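Local coordinates for restriction endonuclease Hpy99I (PDB 3GOX), which probably cleaves double-stranded DNA at a specific recognition sequence, as a type II restriction endonuclease of the beta-beta-alpha-Me (His-Me finger) class, at residues 138-143 against 168-174; 17-22 against 60-66; 124-128 against 156-160. One frame throughout, in Å; residues are numbered along the deposited sequence.

Contact 1: residues 138-143 against 168-174; sequences FTCPIC and EWICDSC. With ZN (zinc ion), chain F; nucleotides of chain D; nucleotides of chain C.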
loop_
_atom_site.group_PDB
_atom_site.type_symbol
_atom_site.label_atom_id
_atom_site.label_comp_id
_atom_site.label_asym_id
_atom_site.label_seq_id
_atom_site.Cartn_x
_atom_site.Cartn_y
_atom_site.Cartn_z
ATOM N N PHE A 138 2.777 -14.145 -15.496
ATOM C CA PHE A 138 1.693 -14.285 -14.529
ATOM C C PHE A 138 0.659 -13.183 -14.770
ATOM O O PHE A 138 1.015 -12.080 -15.176
ATOM C CB PHE A 138 2.299 -14.104 -13.138
ATOM C CG PHE A 138 1.314 -14.172 -12.007
ATOM C CD1 PHE A 138 0.793 -15.388 -11.592
ATOM C CD2 PHE A 138 0.944 -13.021 -11.323
ATOM C CE1 PHE A 138 -0.098 -15.453 -10.537
ATOM C CE2 PHE A 138 0.066 -13.086 -10.257
ATOM C CZ PHE A 138 -0.453 -14.298 -9.870
ATOM N N THR A 139 -0.615 -13.483 -14.513
ATOM C CA THR A 139 -1.693 -12.492 -14.517
ATOM C C THR A 139 -2.341 -12.532 -13.143
ATOM O O THR A 139 -2.903 -13.534 -12.733
ATOM C CB THR A 139 -2.709 -12.749 -15.653
ATOM O OG1 THR A 139 -1.994 -12.881 -16.888
ATOM C CG2 THR A 139 -3.704 -11.591 -15.746
ATOM N N CYS A 140 -2.260 -11.429 -12.417
ATOM C CA CYS A 140 -2.794 -11.411 -11.057
ATOM C C CYS A 140 -4.314 -11.550 -11.063
ATOM O O CYS A 140 -5.002 -10.894 -11.844
ATOM C CB CYS A 140 -2.387 -10.125 -10.335
ATOM S SG CYS A 140 -2.984 -10.005 -8.616
ATOM N N PRO A 141 -4.848 -12.451 -10.232
ATOM C CA PRO A 141 -6.305 -12.648 -10.262
ATOM C C PRO A 141 -7.138 -11.484 -9.732
ATOM O O PRO A 141 -8.362 -11.472 -9.945
ATOM C CB PRO A 141 -6.517 -13.907 -9.422
ATOM C CG PRO A 141 -5.336 -14.048 -8.579
ATOM C CD PRO A 141 -4.177 -13.384 -9.310
ATOM N N ILE A 142 -6.502 -10.522 -9.061
ATOM C CA ILE A 142 -7.238 -9.393 -8.501
ATOM C C ILE A 142 -7.135 -8.197 -9.438
ATOM O O ILE A 142 -8.123 -7.821 -10.075
ATOM C CB ILE A 142 -6.788 -9.060 -7.068
ATOM C CG1 ILE A 142 -7.015 -10.270 -6.153
ATOM C CG2 ILE A 142 -7.545 -7.816 -6.535
ATOM C CD1 ILE A 142 -6.565 -10.074 -4.732
ATOM N N CYS A 143 -5.933 -7.652 -9.583
ATOM C CA CYS A 143 -5.722 -6.458 -10.391
ATOM C C CYS A 143 -5.651 -6.725 -11.894
ATOM O O CYS A 143 -5.683 -5.775 -12.677
ATOM C CB CYS A 143 -4.459 -5.719 -9.950
ATOM S SG CYS A 143 -2.922 -6.591 -10.307
ATOM N N GLU A 168 -4.963 -17.318 -2.606
ATOM C CA GLU A 168 -4.260 -17.521 -3.881
ATOM C C GLU A 168 -2.927 -16.799 -3.917
ATOM O O GLU A 168 -2.630 -15.944 -3.060
ATOM C CB GLU A 168 -5.124 -17.067 -5.068
ATOM C CG GLU A 168 -6.439 -17.834 -5.165
ATOM C CD GLU A 168 -7.429 -17.286 -6.186
ATOM O OE1 GLU A 168 -7.018 -16.596 -7.144
ATOM O OE2 GLU A 168 -8.638 -17.589 -6.042
ATOM N N TRP A 169 -2.124 -17.169 -4.912
ATOM C CA TRP A 169 -0.957 -16.404 -5.295
ATOM C C TRP A 169 -1.432 -15.128 -5.959
ATOM O O TRP A 169 -2.157 -15.166 -6.952
ATOM C CB TRP A 169 -0.058 -17.204 -6.248
ATOM C CG TRP A 169 0.720 -18.274 -5.541
ATOM C CD1 TRP A 169 0.354 -19.576 -5.358
ATOM C CD2 TRP A 169 2.005 -18.127 -4.916
ATOM N NE1 TRP A 169 1.324 -20.242 -4.657
ATOM C CE2 TRP A 169 2.357 -19.382 -4.384
ATOM C CE3 TRP A 169 2.902 -17.054 -4.779
ATOM C CZ2 TRP A 169 3.557 -19.596 -3.707
ATOM C CZ3 TRP A 169 4.091 -17.263 -4.102
ATOM C CH2 TRP A 169 4.412 -18.526 -3.577
ATOM N N ILE A 170 -1.013 -13.992 -5.393
ATOM C CA ILE A 170 -1.394 -12.670 -5.883
ATOM C C ILE A 170 -0.150 -11.769 -5.841
ATOM O O ILE A 170 0.860 -12.096 -5.196
ATOM C CB ILE A 170 -2.562 -12.024 -5.054
ATOM C CG1 ILE A 170 -2.175 -11.814 -3.583
ATOM C CG2 ILE A 170 -3.849 -12.870 -5.160
ATOM C CD1 ILE A 170 -3.258 -11.088 -2.767
ATOM N N CYS A 171 -0.214 -10.613 -6.499
ATOM C CA CYS A 171 0.923 -9.692 -6.456
ATOM C C CYS A 171 1.010 -8.988 -5.097
ATOM O O CYS A 171 0.016 -8.838 -4.397
ATOM C CB CYS A 171 0.904 -8.712 -7.639
ATOM S SG CYS A 171 -0.272 -7.335 -7.484
ATOM N N ASP A 172 2.228 -8.610 -4.733
ATOM C CA ASP A 172 2.512 -7.925 -3.453
ATOM C C ASP A 172 1.734 -6.618 -3.359
ATOM O O ASP A 172 1.278 -6.252 -2.280
ATOM C CB ASP A 172 4.037 -7.699 -3.338
ATOM C CG ASP A 172 4.459 -6.977 -2.050
ATOM O OD1 ASP A 172 4.583 -7.631 -1.003
ATOM O OD2 ASP A 172 4.758 -5.760 -2.116
ATOM N N SER A 173 1.570 -5.925 -4.476
ATOM C CA SER A 173 0.789 -4.682 -4.494
ATOM C C SER A 173 -0.640 -4.942 -4.019
ATOM O O SER A 173 -1.155 -4.246 -3.126
ATOM C CB SER A 173 0.812 -4.107 -5.902
ATOM O OG SER A 173 0.017 -2.955 -6.040
ATOM N N CYS A 174 -1.306 -5.934 -4.598
ATOM C CA CYS A 174 -2.666 -6.289 -4.184
ATOM C C CYS A 174 -2.717 -6.771 -2.745
ATOM O O CYS A 174 -3.627 -6.405 -2.004
ATOM C CB CYS A 174 -3.252 -7.366 -5.108
ATOM S SG CYS A 174 -3.792 -6.661 -6.694
HETATM ZN ZN ZN F . -2.447 -7.751 -8.259
ATOM P P DG D 7 -1.276 -5.876 7.236
ATOM O OP1 DG D 7 -2.603 -6.311 7.736
ATOM O OP2 DG D 7 -0.194 -5.557 8.197
ATOM O "O5'" DG D 7 -0.733 -7.010 6.257
ATOM C "C5'" DG D 7 -1.484 -7.374 5.112
ATOM C "C4'" DG D 7 -0.689 -8.313 4.234
ATOM O "O4'" DG D 7 0.566 -7.676 3.886
ATOM C "C3'" DG D 7 -0.297 -9.650 4.859
ATOM O "O3'" DG D 7 -0.141 -10.609 3.812
ATOM C "C2'" DG D 7 1.045 -9.332 5.490
ATOM C "C1'" DG D 7 1.657 -8.375 4.473
ATOM N N9 DG D 7 2.578 -7.392 5.048
ATOM C C8 DG D 7 2.543 -6.881 6.327
ATOM N N7 DG D 7 3.534 -6.070 6.587
ATOM C C5 DG D 7 4.266 -6.031 5.407
ATOM C C6 DG D 7 5.471 -5.343 5.094
ATOM O O6 DG D 7 6.171 -4.635 5.828
ATOM N N1 DG D 7 5.860 -5.564 3.776
ATOM C C2 DG D 7 5.193 -6.359 2.878
ATOM N N2 DG D 7 5.733 -6.436 1.647
ATOM N N3 DG D 7 4.083 -7.029 3.163
ATOM C C4 DG D 7 3.678 -6.821 4.437
ATOM P P DG C 4 13.085 -3.009 -2.831
ATOM O OP1 DG C 4 14.116 -3.043 -3.903
ATOM O OP2 DG C 4 13.079 -1.888 -1.855
ATOM O "O5'" DG C 4 11.662 -3.093 -3.542
ATOM C "C5'" DG C 4 11.275 -4.285 -4.227
ATOM C "C4'" DG C 4 9.804 -4.263 -4.577
ATOM O "O4'" DG C 4 9.012 -4.138 -3.371
ATOM C "C3'" DG C 4 9.332 -3.127 -5.476
ATOM O "O3'" DG C 4 8.148 -3.567 -6.148
ATOM C "C2'" DG C 4 9.000 -2.045 -4.462
ATOM C "C1'" DG C 4 8.367 -2.863 -3.343
ATOM N N9 DG C 4 8.518 -2.321 -1.993
ATOM C C8 DG C 4 9.662 -1.815 -1.423
ATOM N N7 DG C 4 9.503 -1.466 -0.174
ATOM C C5 DG C 4 8.171 -1.747 0.095
ATOM C C6 DG C 4 7.417 -1.602 1.300
ATOM O O6 DG C 4 7.797 -1.207 2.412
ATOM N N1 DG C 4 6.094 -1.990 1.123
ATOM C C2 DG C 4 5.559 -2.468 -0.047
ATOM N N2 DG C 4 4.250 -2.769 -0.023
ATOM N N3 DG C 4 6.254 -2.633 -1.165
ATOM C C4 DG C 4 7.542 -2.255 -1.023
#

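Contact 2: residues 17-22 against 60-66; sequences FVIAKN and ELEAIDI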
loop_
_atom_site.group_PDB
_atom_site.type_symbol
_atom_site.label_atom_id
_atom_site.label_comp_id
_atom_site.label_asym_id
_atom_site.label_seq_id
_atom_site.Cartn_x
_atom_site.Cartn_y
_atom_site.Cartn_z
ATOM N N PHE A 17 -3.283 17.500 24.828
ATOM C CA PHE A 17 -3.126 16.056 24.993
ATOM C C PHE A 17 -2.536 15.672 26.343
ATOM O O PHE A 17 -1.676 16.361 26.882
ATOM C CB PHE A 17 -2.268 15.493 23.854
ATOM C CG PHE A 17 -2.983 15.477 22.537
ATOM C CD1 PHE A 17 -3.828 14.438 22.203
ATOM C CD2 PHE A 17 -2.851 16.533 21.657
ATOM C CE1 PHE A 17 -4.508 14.458 20.993
ATOM C CE2 PHE A 17 -3.528 16.551 20.451
ATOM C CZ PHE A 17 -4.357 15.502 20.130
ATOM N N VAL A 18 -3.046 14.576 26.894
ATOM C CA VAL A 18 -2.654 14.087 28.198
ATOM C C VAL A 18 -2.528 12.579 28.166
ATOM O O VAL A 18 -3.076 11.918 27.257
ATOM C CB VAL A 18 -3.700 14.450 29.274
ATOM C CG1 VAL A 18 -3.734 15.964 29.481
ATOM C CG2 VAL A 18 -5.088 13.918 28.910
ATOM N N ILE A 19 -1.839 12.044 29.168
ATOM C CA ILE A 19 -1.929 10.622 29.458
ATOM C C ILE A 19 -2.560 10.432 30.827
ATOM O O ILE A 19 -2.421 11.272 31.728
ATOM C CB ILE A 19 -0.563 9.897 29.403
ATOM C CG1 ILE A 19 0.464 10.596 30.293
ATOM C CG2 ILE A 19 -0.106 9.780 27.940
ATOM C CD1 ILE A 19 1.794 9.857 30.376
ATOM N N ALA A 20 -3.240 9.310 30.986
ATOM C CA ALA A 20 -3.663 8.847 32.303
ATOM C C ALA A 20 -2.445 8.415 33.100
ATOM O O ALA A 20 -1.686 7.564 32.663
ATOM C CB ALA A 20 -4.644 7.676 32.165
ATOM N N LYS A 21 -2.271 8.998 34.281
ATOM C CA LYS A 21 -1.180 8.588 35.163
ATOM C C LYS A 21 -1.418 7.211 35.769
ATOM O O LYS A 21 -0.475 6.472 35.987
ATOM C CB LYS A 21 -0.993 9.596 36.298
ATOM C CG LYS A 21 -0.470 10.944 35.855
ATOM C CD LYS A 21 -0.357 11.922 37.045
ATOM C CE LYS A 21 0.906 11.694 37.831
ATOM N NZ LYS A 21 1.287 12.913 38.598
ATOM N N ASN A 22 -2.676 6.908 36.067
ATOM C CA ASN A 22 -3.069 5.688 36.755
ATOM C C ASN A 22 -4.281 5.091 36.055
ATOM O O ASN A 22 -4.749 5.626 35.052
ATOM C CB ASN A 22 -3.431 5.996 38.217
ATOM C CG ASN A 22 -2.459 6.961 38.871
ATOM O OD1 ASN A 22 -1.276 6.658 39.002
ATOM N ND2 ASN A 22 -2.956 8.134 39.272
ATOM N N GLU A 60 -4.898 13.375 38.072
ATOM C CA GLU A 60 -4.794 12.045 37.458
ATOM C C GLU A 60 -4.234 12.105 36.026
ATOM O O GLU A 60 -4.113 11.068 35.383
ATOM C CB GLU A 60 -6.174 11.385 37.429
ATOM C CG GLU A 60 -6.784 11.096 38.774
ATOM C CD GLU A 60 -6.165 9.903 39.474
ATOM O OE1 GLU A 60 -5.766 8.936 38.781
ATOM O OE2 GLU A 60 -6.055 9.936 40.721
ATOM N N LEU A 61 -3.912 13.305 35.531
ATOM C CA LEU A 61 -3.481 13.510 34.127
ATOM C C LEU A 61 -2.096 14.132 34.070
ATOM O O LEU A 61 -1.727 14.902 34.961
ATOM C CB LEU A 61 -4.440 14.452 33.409
ATOM C CG LEU A 61 -5.901 13.992 33.341
ATOM C CD1 LEU A 61 -6.816 15.082 32.793
ATOM C CD2 LEU A 61 -6.047 12.691 32.546
ATOM N N GLU A 62 -1.342 13.786 33.021
ATOM C CA GLU A 62 -0.051 14.383 32.757
ATOM C C GLU A 62 -0.061 14.891 31.301
ATOM O O GLU A 62 -0.309 14.136 30.369
ATOM C CB GLU A 62 1.051 13.356 32.957
ATOM C CG GLU A 62 2.431 13.895 32.735
ATOM C CD GLU A 62 3.507 12.837 32.938
ATOM O OE1 GLU A 62 3.282 11.861 33.703
ATOM O OE2 GLU A 62 4.585 12.994 32.330
ATOM N N ALA A 63 0.203 16.176 31.108
ATOM C CA ALA A 63 0.315 16.755 29.769
ATOM C C ALA A 63 1.496 16.145 29.033
ATOM O O ALA A 63 2.559 15.909 29.605
ATOM C CB ALA A 63 0.508 18.272 29.841
ATOM N N ILE A 64 1.277 15.877 27.743
ATOM C CA ILE A 64 2.338 15.432 26.849
ATOM C C ILE A 64 2.447 16.318 25.606
ATOM O O ILE A 64 1.483 16.998 25.203
ATOM C CB ILE A 64 2.158 13.949 26.426
ATOM C CG1 ILE A 64 0.872 13.731 25.614
ATOM C CG2 ILE A 64 2.175 13.063 27.632
ATOM C CD1 ILE A 64 0.849 12.340 24.868
ATOM N N ASP A 65 3.640 16.312 25.017
ATOM C CA ASP A 65 3.931 16.990 23.750
ATOM C C ASP A 65 3.933 15.932 22.650
ATOM O O ASP A 65 4.887 15.150 22.503
ATOM C CB ASP A 65 5.276 17.717 23.811
ATOM C CG ASP A 65 5.617 18.456 22.518
ATOM O OD1 ASP A 65 4.839 18.409 21.541
ATOM O OD2 ASP A 65 6.697 19.107 22.482
ATOM N N ILE A 66 2.841 15.873 21.897
ATOM C CA ILE A 66 2.699 14.875 20.824
ATOM C C ILE A 66 3.829 14.954 19.792
ATOM O O ILE A 66 4.155 13.950 19.155
ATOM C CB ILE A 66 1.311 14.956 20.124
ATOM C CG1 ILE A 66 1.050 16.326 19.501
ATOM C CG2 ILE A 66 0.220 14.504 21.097
ATOM C CD1 ILE A 66 -0.305 16.441 18.798
HETATM O O HOH W 1 -0.865 19.061 24.182
HETATM O O HOH W 2 -4.810 8.487 36.152
#

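Contact 3: residues 124-128 against 156-160; sequences KKKMD and VHDHN. With NA (sodium ion), chain G; nucleotides of chain D.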
loop_
_atom_site.group_PDB
_atom_site.type_symbol
_atom_site.label_atom_id
_atom_site.label_comp_id
_atom_site.label_asym_id
_atom_site.label_seq_id
_atom_site.Cartn_x
_atom_site.Cartn_y
_atom_site.Cartn_z
ATOM N N LYS A 124 0.710 -23.878 3.491
ATOM C CA LYS A 124 1.880 -23.351 2.798
ATOM C C LYS A 124 2.441 -24.344 1.782
ATOM O O LYS A 124 2.694 -23.970 0.645
ATOM C CB LYS A 124 2.983 -22.951 3.783
ATOM C CG LYS A 124 4.238 -22.408 3.081
ATOM C CD LYS A 124 5.194 -21.744 4.043
ATOM C CE LYS A 124 6.306 -20.992 3.304
ATOM N NZ LYS A 124 6.899 -19.925 4.169
ATOM N N LYS A 125 2.646 -25.597 2.196
ATOM C CA LYS A 125 3.151 -26.626 1.279
ATOM C C LYS A 125 2.228 -26.789 0.077
ATOM O O LYS A 125 2.683 -26.928 -1.050
ATOM C CB LYS A 125 3.315 -27.958 2.011
ATOM C CG LYS A 125 4.561 -28.020 2.889
ATOM C CD LYS A 125 4.542 -29.220 3.838
ATOM C CE LYS A 125 5.348 -28.956 5.116
ATOM N NZ LYS A 125 4.710 -29.564 6.330
ATOM N N LYS A 126 0.927 -26.746 0.336
ATOM C CA LYS A 126 -0.089 -26.845 -0.709
ATOM C C LYS A 126 0.020 -25.697 -1.723
ATOM O O LYS A 126 -0.042 -25.909 -2.933
ATOM C CB LYS A 126 -1.464 -26.860 -0.048
ATOM C CG LYS A 126 -2.652 -27.141 -0.942
ATOM C CD LYS A 126 -3.872 -27.449 -0.062
ATOM C CE LYS A 126 -5.179 -26.874 -0.615
ATOM N NZ LYS A 126 -6.140 -26.573 0.497
ATOM N N MET A 127 0.185 -24.478 -1.229
ATOM C CA MET A 127 0.346 -23.327 -2.127
ATOM C C MET A 127 1.669 -23.382 -2.884
ATOM O O MET A 127 1.740 -22.983 -4.041
ATOM C CB MET A 127 0.247 -22.019 -1.348
ATOM C CG MET A 127 -1.136 -21.767 -0.807
ATOM S SD MET A 127 -1.303 -20.119 -0.131
ATOM C CE MET A 127 -1.591 -19.179 -1.635
ATOM N N ASP A 128 2.711 -23.879 -2.224
ATOM C CA ASP A 128 4.030 -24.008 -2.843
ATOM C C ASP A 128 4.044 -24.974 -4.023
ATOM O O ASP A 128 4.786 -24.763 -4.978
ATOM C CB ASP A 128 5.082 -24.412 -1.806
ATOM C CG ASP A 128 5.550 -23.240 -0.963
ATOM O OD1 ASP A 128 5.271 -22.080 -1.337
ATOM O OD2 ASP A 128 6.204 -23.472 0.073
ATOM N N VAL A 156 3.178 -13.187 -3.725
ATOM C CA VAL A 156 3.117 -13.678 -2.351
ATOM C C VAL A 156 2.034 -14.731 -2.202
ATOM O O VAL A 156 1.069 -14.741 -2.981
ATOM C CB VAL A 156 2.823 -12.538 -1.352
ATOM C CG1 VAL A 156 3.955 -11.529 -1.355
ATOM C CG2 VAL A 156 1.471 -11.878 -1.645
ATOM N N HIS A 157 2.253 -15.595 -1.204
ATOM C CA HIS A 157 1.242 -16.482 -0.626
ATOM C C HIS A 157 0.259 -15.621 0.150
ATOM O O HIS A 157 0.600 -15.145 1.239
ATOM C CB HIS A 157 1.842 -17.410 0.451
ATOM C CG HIS A 157 2.899 -18.359 -0.014
ATOM N ND1 HIS A 157 4.244 -18.062 0.052
ATOM C CD2 HIS A 157 2.819 -19.644 -0.431
ATOM C CE1 HIS A 157 4.942 -19.104 -0.358
ATOM N NE2 HIS A 157 4.101 -20.079 -0.652
ATOM N N ASP A 158 -0.934 -15.374 -0.377
ATOM C CA ASP A 158 -1.953 -14.733 0.459
ATOM C C ASP A 158 -2.719 -15.802 1.258
ATOM O O ASP A 158 -2.904 -16.919 0.808
ATOM C CB ASP A 158 -2.872 -13.907 -0.435
ATOM C CG ASP A 158 -4.024 -13.298 0.297
ATOM O OD1 ASP A 158 -3.837 -12.745 1.421
ATOM O OD2 ASP A 158 -5.132 -13.319 -0.279
ATOM N N HIS A 159 -3.120 -15.452 2.488
ATOM C CA HIS A 159 -3.878 -16.368 3.347
ATOM C C HIS A 159 -4.925 -15.622 4.168
ATOM O O HIS A 159 -4.835 -14.390 4.368
ATOM C CB HIS A 159 -2.926 -17.182 4.248
ATOM C CG HIS A 159 -2.514 -16.474 5.497
ATOM N ND1 HIS A 159 -1.561 -15.480 5.515
ATOM C CD2 HIS A 159 -2.938 -16.612 6.773
ATOM C CE1 HIS A 159 -1.419 -15.032 6.751
ATOM N NE2 HIS A 159 -2.242 -15.702 7.533
ATOM N N ASN A 160 -5.932 -16.371 4.605
ATOM C CA ASN A 160 -6.959 -15.849 5.497
ATOM C C ASN A 160 -6.460 -15.919 6.945
ATOM O O ASN A 160 -6.165 -17.002 7.468
ATOM C CB ASN A 160 -8.270 -16.626 5.308
ATOM C CG ASN A 160 -9.408 -16.085 6.167
ATOM O OD1 ASN A 160 -9.331 -16.104 7.384
ATOM N ND2 ASN A 160 -10.474 -15.616 5.528
HETATM NA NA NA G . -2.585 -11.342 2.716
ATOM P P DA D 8 -0.021 -12.178 4.153
ATOM O OP1 DA D 8 -1.330 -12.816 3.843
ATOM O OP2 DA D 8 0.584 -12.358 5.500
ATOM O "O5'" DA D 8 1.016 -12.690 3.056
ATOM C "C5'" DA D 8 2.359 -13.038 3.398
ATOM C "C4'" DA D 8 3.327 -12.093 2.726
ATOM O "O4'" DA D 8 3.478 -10.894 3.509
ATOM C "C3'" DA D 8 4.742 -12.636 2.598
ATOM O "O3'" DA D 8 4.812 -13.427 1.405
ATOM C "C2'" DA D 8 5.569 -11.369 2.468
ATOM C "C1'" DA D 8 4.729 -10.301 3.180
ATOM N N9 DA D 8 5.309 -9.769 4.412
ATOM C C8 DA D 8 4.775 -9.817 5.676
ATOM N N7 DA D 8 5.505 -9.211 6.583
ATOM C C5 DA D 8 6.600 -8.744 5.869
ATOM C C6 DA D 8 7.736 -8.012 6.256
ATOM N N6 DA D 8 7.956 -7.596 7.507
ATOM N N1 DA D 8 8.645 -7.711 5.302
ATOM C C2 DA D 8 8.412 -8.119 4.046
ATOM N N3 DA D 8 7.380 -8.806 3.558
ATOM C C4 DA D 8 6.500 -9.092 4.533
ATOM P P DG D 9 5.688 -14.775 1.374
ATOM O OP1 DG D 9 5.332 -15.447 0.097
ATOM O OP2 DG D 9 5.529 -15.504 2.659
ATOM O "O5'" DG D 9 7.187 -14.258 1.246
ATOM C "C5'" DG D 9 7.577 -13.498 0.108
ATOM C "C4'" DG D 9 9.015 -13.049 0.226
ATOM O "O4'" DG D 9 9.185 -12.174 1.369
ATOM C "C3'" DG D 9 10.056 -14.143 0.428
ATOM O "O3'" DG D 9 11.294 -13.557 0.046
ATOM C "C2'" DG D 9 10.057 -14.273 1.939
ATOM C "C1'" DG D 9 10.054 -12.797 2.314
ATOM N N9 DG D 9 9.572 -12.455 3.650
ATOM C C8 DG D 9 8.359 -12.785 4.208
ATOM N N7 DG D 9 8.196 -12.295 5.408
ATOM C C5 DG D 9 9.374 -11.607 5.665
ATOM C C6 DG D 9 9.780 -10.864 6.810
ATOM O O6 DG D 9 9.155 -10.653 7.857
ATOM N N1 DG D 9 11.057 -10.334 6.649
ATOM C C2 DG D 9 11.844 -10.495 5.537
ATOM N N2 DG D 9 13.053 -9.911 5.580
ATOM N N3 DG D 9 11.478 -11.180 4.464
ATOM C C4 DG D 9 10.240 -11.704 4.595
HETATM O O HOH W 3 -3.854 -11.874 4.755
HETATM O O HOH W 4 -3.584 -9.247 2.993
#

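Contact 1: residues 138-143 against 168-174
C140 and C143 face C171 and C174 across a zinc ion, in a Cys4 site built from two CxxC pairs; the SG atoms of C140, C143, C171 and C174 lie 2.3 to 2.4 Å from the metal. This half is buried. The first torsion of C140 (chi1 -179°) swings SG toward both the zinc and C171 N, which donates a nearly straight bond to it at 3.5 Å. I142 N donates to the same sulfur, so the thiolate has two N-H donors besides the metal. C171 SG does double duty too: it binds zinc and N-caps helix 172-180, taking the bond from C174 N at 3.4 Å. Beside the metal, the buried I142 CD1 rests on I170 CG2 at 3.9 Å.

The other half, F138, P141, E168 and W169, is partly exposed. P141 and E168 lie alongside, running opposite ways, with P141 CG 3.4 Å from E168 OE1, while F138 turns its ring edge, at CZ, to W169 O (3.5 Å). E168 OE2 finds its partner in Y198 of the second subunit. D172 OD1 accepts from guanine N2 of DG7 of chain D. The whole site links strand 137-139 to helix 172-180 and to strand 166-171, which pairs with strand 155-159.

Contact 2: residues 17-22 against 60-66
Strands 17-20 and 61-63 run antiparallel with a pronounced twist, 142° between their directions, and I19 and E62 form the hydrogen-bonded pair, I19 N to E62 O at 2.9 Å and E62 N to I19 O at 3.0 Å. The ladder continues at both ends, through I64 N to F17 O and through K21 N to E60 O; the I64 amide comes in above the F17 carbonyl plane.

On one face V18 CG2 meets L61 CD2 at 4.0 Å. On the other, I19 CG1 runs alongside E62 CB at 3.9 Å, and the I19 and I64 side chains cross nearly perpendicularly, with I19 CG2 to I64 CG2 at 4.0 Å. Strand 61-63 is an outermost strand of the five-strand antiparallel sheet, paired with strand 17-20, in the SH3-type region: V18, A20 and L61 turn inward onto V45 and F47 of strand 42-47, and F17 and I19 lean on V32 of strand 32-39.

Beyond the strands, I66 lays CG2 over one face of the F17 ring, 4.0 Å from the centroid, a CH-pi contact, and its CD1 reaches the ring atom CE2 at 3.6 Å. V151 of the second subunit packs on I66 as well. At the far, exposed end, the E60 chain bends at chi2 (-75°), bringing OE1 to N22 ND2 at 3.0 Å; the bond is straight and lies in the amide plane, but meets the carboxylate from above. A water takes the N22 N-H there, while another, at the opposite end, bridges F17 N and I64 O.

Contact 3: residues 124-128 against 156-160
In the beta-beta-alpha-Me finger, strand 155-159 carries residues that face the DNA backbone and the metal, and its H157 packs against M127 and D128 of helix 121-128. M127 CB sits at the edge of the imidazole, 3.6 Å from H157 CD2, the two side chains passing one another head to tail. The methionine chain then bends at chi3 (82°), carrying CE to the backbone O of D158 at 3.6 Å, with SD left at the ring edge and not over a face.

D128 OD1 lies at the imidazole edge, near the ring plane; the D128 and H157 side chains meet nearly perpendicularly, with carboxylate and ring planes 62° apart. The separation of D128 OD1 from H157 NE2, 2.4 Å, is too short to trust, and H157 is modelled in two conformers, so any hold by D128 is doubtful. In the conformer given, H157 ND1 donates to OP1 of DG9 of chain D at 2.8 Å, and the H157 backbone N makes a weak bond to the same oxygen. One step along, the strand turns D158 away from the helix, and D158 OD1 binds the sodium ion at 2.3 Å.

OP1 of DA8 of chain D and two waters are further sodium ligands, and N175 of helix 172-180 and another DNA phosphate complete six. D158 OD2 is held by R167 and by Y194 of the second subunit. H159 ND1 makes a weak hydrogen bond to OP1 of DA8 at 3.2 Å, while its NE2 is held by V117 O.

The sodium held by D158 and N175 probably occupies the place of the catalytic divalent metal. H159, next to D158 and beside the metal-bound phosphate, is placed consistently with a general base, as in other beta-beta-alpha-Me nucleases.

How the contacts relate
Contacts 1 and 3 belong to one nuclease module, their centres 13 Å apart, whereas contact 2 lies about 45 Å from the centre of contact 1 and 44 Å from that of contact 3, on the opposite side of the chain's centre. Neighbouring strands 155-159 and 166-171 join contacts 1 and 3: V156 N bonds I170 O at 3.0 Å, and W169 NE1 reaches M127 O. The zinc of contact 1 lies about 10 Å from the D158 side chain and is not part of the sodium site; its role is probably structural. Contact 2, in the SH3-type domain, keeps its nearest atom about 12 Å from the DNA. All three contacts touch the second subunit.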